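Local coordinates for protein transcriptional regulator (Bacillus halodurans, PDB 1Z4E) that adopts the GNAT acetyltransferase fold and probably acts as an acyltransferase, although it is named a transcriptional regulator, at residues V72-Y77 / K115-H120; W109-A114 / H120-T125; T126-P131 / S145-K150. All coordinates share one frame; numbering follows the deposited sequence.

Following the chain from the N terminus, strand 65-76 supplies the first half of contact 1, whose loop closes after 37 intervening residues at the end of helix 102-116. Contact 2 begins within that loop, on the preceding turns of the helix, and closes beyond it on strand 119-127, so the two cross; they share H120 and touch directly, F74 CZ lying 3.6 Å from R113 CG. Together they tie the helix to the sheet. Contact 3 follows in series, closing a loop that carries helix 133-140 and joining the end of strand 119-127 to strand 143-152. T125 OG1 and K150 NZ, 2.9 Å apart, connect it to contact 2.

Contact 1 (V72-Y77 / K115-H120); sequences VTFTPY and KERGCH
The guanidinium of R117, with F74 against one of its faces, is held mainly through NH2, by a salt bridge to E56, with a weak hydrogen bond from NH1 to the backbone O of K53. In this GNAT fold the contact joins strand 65-76 to the C-terminal end of helix 102-116, where the chain turns back toward the sheet. The evidence for the packing lies in how R117 lies across one face of the F74 ring. Its CG stands 3.8 Å from the ring centroid and only 4° off the normal, a CH-pi contact almost centred over the face. From there the chain bends at chi2 (-63°), which carries the guanidinium to the far rim of the ring, with NH1 3.1 Å from F74 CD2. The two planes are 48° apart, so the guanidinium is tilted against the ring and does not lie flat upon it.

C119 approaches differently, from the edge. Its SG is 3.7 Å from F74 CD1, near the ring plane, and 5.0 Å from the ring centroid, a sulfur-aromatic contact. R113 and A114 of helix 102-116 also touch the phenyl group. With an alanine in place of this phenylalanine, a gap would probably open between strand and helix end, leaving the R117 methylene without its aromatic face and the C119 sulfur without its edge partner.

R117 and C119 lie on either side of G118 in sequence, at the turn that ends the helix. G118 has positive phi and completes a Schellman motif with two bonds back into the last turn, which brings R117 and C119 onto the same ring. One of those bonds runs from G118 N to K115 O, at 2.9 Å.

Contact 2 (W109-A114 / H120-T125); sequences WAIERA and HLIQLT
I122 meets I111 nearly at a right angle, the branch of the strand residue pointing end-on at the flank of the helix residue. Two torsions account for the reach of I122: CG1 is anti to the backbone N (chi1 -177°) and CD1 continues the extended line (chi2 159°), so this methyl is the foremost atom on the strand side. It comes to 3.6 Å from I111 CG1 and 3.9 Å from I111 CA, pressing on the base of the side chain. I111 takes this contact across its own chain, since its CB does not point straight at the strand.

A114, one turn further along the helix, does face the strand, and its CB lies 4.4 Å from the same I122 CD1, a looser apolar contact. F142 touches both isoleucines, and M151 of the second subunit packs on I122, so the group is buried.

The axes of 109-114 and 121-125 approach to 9.1 Å with their directions 137° apart, a helix running obliquely back over the sheet. Strands 84-93 and 119-127 are parallel neighbours with helix 102-116 between them in sequence, the hallmark of a beta-alpha-beta crossover, here within the GNAT fold.

Contact 3 (T126-P131 / S145-K150); sequences TDKQRP and SHEGLK
K128 sits in a type I beta turn from D127 to R130, closed by R130 N to D127 O at 3.0 Å, and faces E147 on strand 143-152. The contact rests on a single salt bridge, K128 NZ to E147 OE1 at 2.9 Å. The CB of K128 is directed toward the partner segment, and the chain runs extended beyond CG, delivering its ammonium group at full length. E147 starts out in the opposite sense, its CB directed away, but the bend at chi2 (-64°) swings the carboxylate back. The two chains meet at about a right angle. OE1 accepts through its syn lone pair, whereas OE2 stays 4.1 Å from NZ, so the grip is one-sided. The same NZ also donates to the backbone O of A144 in the second subunit, tying this bridge to the dimer interface.

The turn has its own brace: D127 OD1 accepts from Q129 N at 2.7 Å through its anti lone pair, forming an Asx turn that fixes the backbone on which K128 is mounted.

T126, just before the turn, packs on A133 and Y137 of helix 133-140, the helix linking the two segments. T126 and D127, at the end of strand 119-127, and H146 to K150, on strand 143-152, pair antiparallel with a strand of the second subunit, so the sheet runs on across the interface.

Contact 1 (V72-Y77 / K115-H120)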
loop_
_atom_site.group_PDB
_atom_site.type_symbol
_atom_site.label_atom_id
_atom_site.label_comp_id
_atom_site.label_asym_id
_atom_site.label_seq_id
_atom_site.Cartn_x
_atom_site.Cartn_y
_atom_site.Cartn_z
ATOM N N VAL A 72 -2.351 7.406 -6.207
ATOM C CA VAL A 72 -3.336 6.476 -5.691
ATOM C C VAL A 72 -3.214 5.180 -6.485
ATOM O O VAL A 72 -3.055 5.202 -7.714
ATOM C CB VAL A 72 -4.766 7.064 -5.781
ATOM C CG1 VAL A 72 -5.148 7.303 -7.236
ATOM C CG2 VAL A 72 -5.763 6.126 -5.097
ATOM N N THR A 73 -3.244 4.058 -5.772
ATOM C CA THR A 73 -3.117 2.738 -6.381
ATOM C C THR A 73 -4.305 1.865 -5.976
ATOM O O THR A 73 -4.640 1.768 -4.790
ATOM C CB THR A 73 -1.819 2.047 -5.921
ATOM O OG1 THR A 73 -1.940 1.682 -4.541
ATOM C CG2 THR A 73 -0.640 2.983 -6.057
ATOM N N PHE A 74 -4.936 1.240 -6.966
ATOM C CA PHE A 74 -6.097 0.378 -6.748
ATOM C C PHE A 74 -5.599 -1.048 -6.896
ATOM O O PHE A 74 -5.093 -1.422 -7.953
ATOM C CB PHE A 74 -7.166 0.688 -7.795
ATOM C CG PHE A 74 -7.495 2.145 -7.894
ATOM C CD1 PHE A 74 -8.218 2.779 -6.891
ATOM C CD2 PHE A 74 -7.051 2.898 -8.979
ATOM C CE1 PHE A 74 -8.492 4.149 -6.963
ATOM C CE2 PHE A 74 -7.317 4.262 -9.063
ATOM C CZ PHE A 74 -8.038 4.890 -8.054
ATOM N N THR A 75 -5.757 -1.843 -5.844
ATOM C CA THR A 75 -5.236 -3.211 -5.834
ATOM C C THR A 75 -6.199 -4.255 -5.258
ATOM O O THR A 75 -6.912 -3.985 -4.298
ATOM C CB THR A 75 -3.937 -3.249 -4.977
ATOM O OG1 THR A 75 -3.054 -2.210 -5.416
ATOM C CG2 THR A 75 -3.227 -4.604 -5.091
ATOM N N PRO A 76 -6.234 -5.463 -5.854
ATOM C CA PRO A 76 -7.120 -6.516 -5.343
ATOM C C PRO A 76 -6.407 -7.287 -4.233
ATOM O O PRO A 76 -5.189 -7.455 -4.273
ATOM C CB PRO A 76 -7.365 -7.389 -6.570
ATOM C CG PRO A 76 -6.053 -7.287 -7.314
ATOM C CD PRO A 76 -5.734 -5.803 -7.203
ATOM N N TYR A 77 -7.172 -7.742 -3.246
ATOM C CA TYR A 77 -6.653 -8.519 -2.127
ATOM C C TYR A 77 -7.678 -9.622 -1.850
ATOM O O TYR A 77 -8.823 -9.528 -2.293
ATOM C CB TYR A 77 -6.523 -7.642 -0.875
ATOM C CG TYR A 77 -5.570 -6.478 -1.015
ATOM C CD1 TYR A 77 -4.221 -6.599 -0.675
ATOM C CD2 TYR A 77 -6.020 -5.252 -1.490
ATOM C CE1 TYR A 77 -3.341 -5.505 -0.807
ATOM C CE2 TYR A 77 -5.168 -4.173 -1.626
ATOM C CZ TYR A 77 -3.837 -4.296 -1.283
ATOM O OH TYR A 77 -3.028 -3.191 -1.407
ATOM N N LYS A 115 -14.155 4.667 -4.929
ATOM C CA LYS A 115 -15.494 4.081 -4.879
ATOM C C LYS A 115 -15.907 3.689 -6.297
ATOM O O LYS A 115 -16.461 2.607 -6.520
ATOM C CB LYS A 115 -16.508 5.077 -4.306
ATOM C CG LYS A 115 -16.319 5.398 -2.832
ATOM C CD LYS A 115 -17.313 6.459 -2.394
ATOM C CE LYS A 115 -17.168 6.811 -0.921
ATOM N NZ LYS A 115 -18.105 7.914 -0.558
ATOM N N GLU A 116 -15.632 4.576 -7.252
ATOM C CA GLU A 116 -15.950 4.324 -8.658
ATOM C C GLU A 116 -15.291 3.037 -9.148
ATOM O O GLU A 116 -15.887 2.285 -9.921
ATOM C CB GLU A 116 -15.464 5.481 -9.534
ATOM C CG GLU A 116 -16.391 6.676 -9.604
ATOM C CD GLU A 116 -15.708 7.895 -10.205
ATOM O OE1 GLU A 116 -14.752 7.718 -10.994
ATOM O OE2 GLU A 116 -16.127 9.029 -9.892
ATOM N N ARG A 117 -14.056 2.803 -8.707
ATOM C CA ARG A 117 -13.301 1.613 -9.101
ATOM C C ARG A 117 -13.759 0.356 -8.370
ATOM O O ARG A 117 -13.242 -0.731 -8.619
ATOM C CB ARG A 117 -11.805 1.805 -8.828
ATOM C CG ARG A 117 -11.135 2.888 -9.636
ATOM C CD ARG A 117 -11.168 2.594 -11.125
ATOM N NE ARG A 117 -10.521 3.669 -11.868
ATOM C CZ ARG A 117 -9.227 3.711 -12.169
ATOM N NH1 ARG A 117 -8.412 2.727 -11.809
ATOM N NH2 ARG A 117 -8.743 4.758 -12.819
ATOM N N GLY A 118 -14.710 0.501 -7.456
ATOM C CA GLY A 118 -15.198 -0.658 -6.729
ATOM C C GLY A 118 -14.399 -1.043 -5.492
ATOM O O GLY A 118 -14.523 -2.168 -5.002
ATOM N N CYS A 119 -13.575 -0.127 -4.986
ATOM C CA CYS A 119 -12.781 -0.392 -3.785
ATOM C C CYS A 119 -13.681 -0.344 -2.557
ATOM O O CYS A 119 -14.605 0.466 -2.497
ATOM C CB CYS A 119 -11.679 0.658 -3.637
ATOM S SG CYS A 119 -10.453 0.589 -4.938
ATOM N N HIS A 120 -13.418 -1.202 -1.576
ATOM C CA HIS A 120 -14.236 -1.204 -0.375
ATOM C C HIS A 120 -13.590 -0.460 0.787
ATOM O O HIS A 120 -14.212 -0.239 1.827
ATOM C CB HIS A 120 -14.599 -2.635 0.017
ATOM C CG HIS A 120 -15.478 -3.314 -0.988
ATOM N ND1 HIS A 120 -16.348 -2.617 -1.800
ATOM C CD2 HIS A 120 -15.631 -4.621 -1.308
ATOM C CE1 HIS A 120 -16.998 -3.465 -2.576
ATOM N NE2 HIS A 120 -16.582 -4.688 -2.297
#

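Contact 2 (W109-A114 / H120-T125)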
loop_
_atom_site.group_PDB
_atom_site.type_symbol
_atom_site.label_atom_id
_atom_site.label_comp_id
_atom_site.label_asym_id
_atom_site.label_seq_id
_atom_site.Cartn_x
_atom_site.Cartn_y
_atom_site.Cartn_z
ATOM N N TRP A 109 -11.557 13.738 -3.776
ATOM C CA TRP A 109 -11.660 13.383 -5.190
ATOM C C TRP A 109 -11.138 11.959 -5.383
ATOM O O TRP A 109 -11.759 11.132 -6.064
ATOM C CB TRP A 109 -10.822 14.352 -6.027
ATOM C CG TRP A 109 -11.058 14.262 -7.503
ATOM C CD1 TRP A 109 -11.952 14.990 -8.237
ATOM C CD2 TRP A 109 -10.367 13.420 -8.432
ATOM N NE1 TRP A 109 -11.852 14.658 -9.568
ATOM C CE2 TRP A 109 -10.887 13.698 -9.714
ATOM C CE3 TRP A 109 -9.356 12.460 -8.306
ATOM C CZ2 TRP A 109 -10.428 13.049 -10.866
ATOM C CZ3 TRP A 109 -8.899 11.815 -9.451
ATOM C CH2 TRP A 109 -9.436 12.115 -10.714
ATOM N N ALA A 110 -9.991 11.676 -4.774
ATOM C CA ALA A 110 -9.375 10.355 -4.862
ATOM C C ALA A 110 -10.276 9.288 -4.249
ATOM O O ALA A 110 -10.362 8.173 -4.763
ATOM C CB ALA A 110 -8.018 10.364 -4.159
ATOM N N ILE A 111 -10.935 9.627 -3.145
ATOM C CA ILE A 111 -11.839 8.691 -2.479
ATOM C C ILE A 111 -13.029 8.346 -3.373
ATOM O O ILE A 111 -13.454 7.191 -3.430
ATOM C CB ILE A 111 -12.365 9.270 -1.151
ATOM C CG1 ILE A 111 -11.221 9.369 -0.142
ATOM C CG2 ILE A 111 -13.495 8.401 -0.614
ATOM C CD1 ILE A 111 -11.621 10.008 1.169
ATOM N N GLU A 112 -13.579 9.344 -4.059
ATOM C CA GLU A 112 -14.705 9.089 -4.952
ATOM C C GLU A 112 -14.238 8.226 -6.114
ATOM O O GLU A 112 -14.977 7.377 -6.616
ATOM C CB GLU A 112 -15.289 10.404 -5.476
ATOM C CG GLU A 112 -16.121 11.117 -4.433
ATOM C CD GLU A 112 -17.152 10.189 -3.815
ATOM O OE1 GLU A 112 -17.938 9.598 -4.591
ATOM O OE2 GLU A 112 -17.170 10.047 -2.566
ATOM N N ARG A 113 -13.005 8.465 -6.537
ATOM C CA ARG A 113 -12.388 7.715 -7.622
ATOM C C ARG A 113 -12.328 6.245 -7.194
ATOM O O ARG A 113 -12.701 5.350 -7.953
ATOM C CB ARG A 113 -10.976 8.253 -7.863
ATOM C CG ARG A 113 -10.221 7.635 -9.027
ATOM C CD ARG A 113 -10.423 8.430 -10.295
ATOM N NE ARG A 113 -9.419 8.121 -11.313
ATOM C CZ ARG A 113 -9.475 8.567 -12.565
ATOM N NH1 ARG A 113 -10.487 9.337 -12.945
ATOM N NH2 ARG A 113 -8.528 8.243 -13.436
ATOM N N ALA A 114 -11.867 6.012 -5.966
ATOM C CA ALA A 114 -11.762 4.660 -5.416
ATOM C C ALA A 114 -13.119 3.961 -5.380
ATOM O O ALA A 114 -13.220 2.789 -5.743
ATOM C CB ALA A 114 -11.166 4.707 -4.014
ATOM N N HIS A 120 -13.418 -1.202 -1.576
ATOM C CA HIS A 120 -14.236 -1.204 -0.375
ATOM C C HIS A 120 -13.590 -0.460 0.787
ATOM O O HIS A 120 -14.212 -0.239 1.827
ATOM C CB HIS A 120 -14.599 -2.635 0.017
ATOM C CG HIS A 120 -15.478 -3.314 -0.988
ATOM N ND1 HIS A 120 -16.348 -2.617 -1.800
ATOM C CD2 HIS A 120 -15.631 -4.621 -1.308
ATOM C CE1 HIS A 120 -16.998 -3.465 -2.576
ATOM N NE2 HIS A 120 -16.582 -4.688 -2.297
ATOM N N LEU A 121 -12.337 -0.071 0.616
ATOM C CA LEU A 121 -11.672 0.708 1.646
ATOM C C LEU A 121 -10.523 1.498 1.041
ATOM O O LEU A 121 -9.986 1.147 -0.013
ATOM C CB LEU A 121 -11.192 -0.183 2.798
ATOM C CG LEU A 121 -9.979 -1.101 2.717
ATOM C CD1 LEU A 121 -8.705 -0.274 2.690
ATOM C CD2 LEU A 121 -9.972 -2.010 3.942
ATOM N N ILE A 122 -10.189 2.603 1.684
ATOM C CA ILE A 122 -9.090 3.415 1.216
ATOM C C ILE A 122 -8.139 3.503 2.402
ATOM O O ILE A 122 -8.574 3.522 3.559
ATOM C CB ILE A 122 -9.600 4.802 0.716
ATOM C CG1 ILE A 122 -8.434 5.617 0.160
ATOM C CG2 ILE A 122 -10.320 5.532 1.818
ATOM C CD1 ILE A 122 -8.879 6.726 -0.780
ATOM N N GLN A 123 -6.841 3.498 2.120
ATOM C CA GLN A 123 -5.837 3.525 3.173
ATOM C C GLN A 123 -4.609 4.328 2.787
ATOM O O GLN A 123 -4.389 4.638 1.609
ATOM C CB GLN A 123 -5.405 2.094 3.496
ATOM C CG GLN A 123 -5.053 1.294 2.241
ATOM C CD GLN A 123 -4.632 -0.143 2.531
ATOM O OE1 GLN A 123 -5.113 -0.767 3.476
ATOM N NE2 GLN A 123 -3.743 -0.676 1.699
ATOM N N LEU A 124 -3.820 4.669 3.796
ATOM C CA LEU A 124 -2.582 5.405 3.599
ATOM C C LEU A 124 -1.822 5.423 4.914
ATOM O O LEU A 124 -2.383 5.104 5.971
ATOM C CB LEU A 124 -2.848 6.849 3.157
ATOM C CG LEU A 124 -3.348 7.817 4.236
ATOM C CD1 LEU A 124 -2.742 9.183 4.015
ATOM C CD2 LEU A 124 -4.856 7.883 4.207
ATOM N N THR A 125 -0.548 5.793 4.836
ATOM C CA THR A 125 0.314 5.893 6.008
ATOM C C THR A 125 0.867 7.305 5.994
ATOM O O THR A 125 1.254 7.807 4.942
ATOM C CB THR A 125 1.501 4.897 5.955
ATOM O OG1 THR A 125 2.131 4.952 4.669
ATOM C CG2 THR A 125 1.020 3.483 6.212
#

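Contact 3 (T126-P131 / S145-K150)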
loop_
_atom_site.group_PDB
_atom_site.type_symbol
_atom_site.label_atom_id
_atom_site.label_comp_id
_atom_site.label_asym_id
_atom_site.label_seq_id
_atom_site.Cartn_x
_atom_site.Cartn_y
_atom_site.Cartn_z
ATOM N N THR A 126 0.873 7.951 7.154
ATOM C CA THR A 126 1.380 9.313 7.257
ATOM C C THR A 126 2.493 9.332 8.285
ATOM O O THR A 126 2.372 8.728 9.347
ATOM C CB THR A 126 0.283 10.295 7.686
ATOM O OG1 THR A 126 -0.301 9.855 8.920
ATOM C CG2 THR A 126 -0.788 10.373 6.620
ATOM N N ASP A 127 3.574 10.033 7.957
ATOM C CA ASP A 127 4.732 10.109 8.837
ATOM C C ASP A 127 4.383 10.723 10.181
ATOM O O ASP A 127 3.778 11.789 10.242
ATOM C CB ASP A 127 5.842 10.923 8.169
ATOM C CG ASP A 127 7.198 10.665 8.793
ATOM O OD1 ASP A 127 7.371 10.968 9.993
ATOM O OD2 ASP A 127 8.079 10.147 8.080
ATOM N N LYS A 128 4.772 10.043 11.254
ATOM C CA LYS A 128 4.504 10.524 12.605
ATOM C C LYS A 128 5.207 11.847 12.904
ATOM O O LYS A 128 4.919 12.489 13.910
ATOM C CB LYS A 128 4.921 9.467 13.634
ATOM C CG LYS A 128 4.087 8.189 13.575
ATOM C CD LYS A 128 4.525 7.180 14.629
ATOM C CE LYS A 128 3.657 5.930 14.592
ATOM N NZ LYS A 128 4.060 4.915 15.618
ATOM N N GLN A 129 6.130 12.254 12.038
ATOM C CA GLN A 129 6.836 13.514 12.250
ATOM C C GLN A 129 6.035 14.710 11.745
ATOM O O GLN A 129 6.420 15.859 11.967
ATOM C CB GLN A 129 8.218 13.481 11.591
ATOM C CG GLN A 129 9.187 12.538 12.286
ATOM C CD GLN A 129 9.199 12.722 13.803
ATOM O OE1 GLN A 129 9.478 13.813 14.312
ATOM N NE2 GLN A 129 8.895 11.650 14.531
ATOM N N ARG A 130 4.926 14.438 11.063
ATOM C CA ARG A 130 4.055 15.502 10.574
ATOM C C ARG A 130 2.962 15.616 11.636
ATOM O O ARG A 130 2.009 14.834 11.659
ATOM C CB ARG A 130 3.434 15.133 9.223
ATOM C CG ARG A 130 4.428 14.877 8.090
ATOM C CD ARG A 130 3.678 14.370 6.850
ATOM N NE ARG A 130 4.563 13.972 5.755
ATOM C CZ ARG A 130 5.226 14.823 4.976
ATOM N NH1 ARG A 130 5.111 16.132 5.163
ATOM N NH2 ARG A 130 6.005 14.365 4.009
ATOM N N PRO A 131 3.081 16.606 12.526
ATOM C CA PRO A 131 2.105 16.813 13.600
ATOM C C PRO A 131 0.640 16.957 13.188
ATOM O O PRO A 131 -0.239 16.357 13.804
ATOM C CB PRO A 131 2.634 18.066 14.297
ATOM C CG PRO A 131 3.214 18.849 13.156
ATOM C CD PRO A 131 3.971 17.776 12.395
ATOM N N SER A 145 -6.019 3.109 12.850
ATOM C CA SER A 145 -6.117 1.775 13.417
ATOM C C SER A 145 -4.851 0.930 13.344
ATOM O O SER A 145 -4.701 -0.025 14.110
ATOM C CB SER A 145 -7.248 1.027 12.712
ATOM O OG SER A 145 -7.007 0.989 11.309
ATOM N N HIS A 146 -3.943 1.284 12.437
ATOM C CA HIS A 146 -2.724 0.506 12.228
ATOM C C HIS A 146 -1.414 1.261 12.438
ATOM O O HIS A 146 -1.375 2.492 12.442
ATOM C CB HIS A 146 -2.720 -0.058 10.795
ATOM C CG HIS A 146 -3.768 -1.102 10.542
ATOM N ND1 HIS A 146 -5.113 -0.877 10.750
ATOM C CD2 HIS A 146 -3.665 -2.370 10.075
ATOM C CE1 HIS A 146 -5.793 -1.964 10.425
ATOM N NE2 HIS A 146 -4.939 -2.884 10.013
ATOM N N GLU A 147 -0.343 0.494 12.614
ATOM C CA GLU A 147 0.999 1.048 12.750
ATOM C C GLU A 147 1.553 0.984 11.328
ATOM O O GLU A 147 1.385 -0.033 10.651
ATOM C CB GLU A 147 1.879 0.176 13.651
ATOM C CG GLU A 147 1.606 0.289 15.141
ATOM C CD GLU A 147 1.907 1.668 15.692
ATOM O OE1 GLU A 147 2.583 2.463 15.002
ATOM O OE2 GLU A 147 1.472 1.952 16.825
ATOM N N GLY A 148 2.186 2.068 10.879
ATOM C CA GLY A 148 2.768 2.107 9.545
ATOM C C GLY A 148 4.244 1.776 9.658
ATOM O O GLY A 148 5.046 2.606 10.095
ATOM N N LEU A 149 4.598 0.553 9.269
ATOM C CA LEU A 149 5.975 0.071 9.350
ATOM C C LEU A 149 6.727 0.183 8.027
ATOM O O LEU A 149 6.207 -0.187 6.969
ATOM C CB LEU A 149 5.969 -1.386 9.821
ATOM C CG LEU A 149 5.358 -1.631 11.207
ATOM C CD1 LEU A 149 4.798 -3.039 11.303
ATOM C CD2 LEU A 149 6.419 -1.397 12.272
ATOM N N LYS A 150 7.957 0.689 8.093
ATOM C CA LYS A 150 8.786 0.840 6.900
ATOM C C LYS A 150 10.192 0.296 7.148
ATOM O O LYS A 150 10.683 0.315 8.278
ATOM C CB LYS A 150 8.919 2.314 6.508
ATOM C CG LYS A 150 7.636 3.128 6.518
ATOM C CD LYS A 150 6.783 2.896 5.299
ATOM C CE LYS A 150 5.660 3.932 5.237
ATOM N NZ LYS A 150 4.663 3.578 4.201
#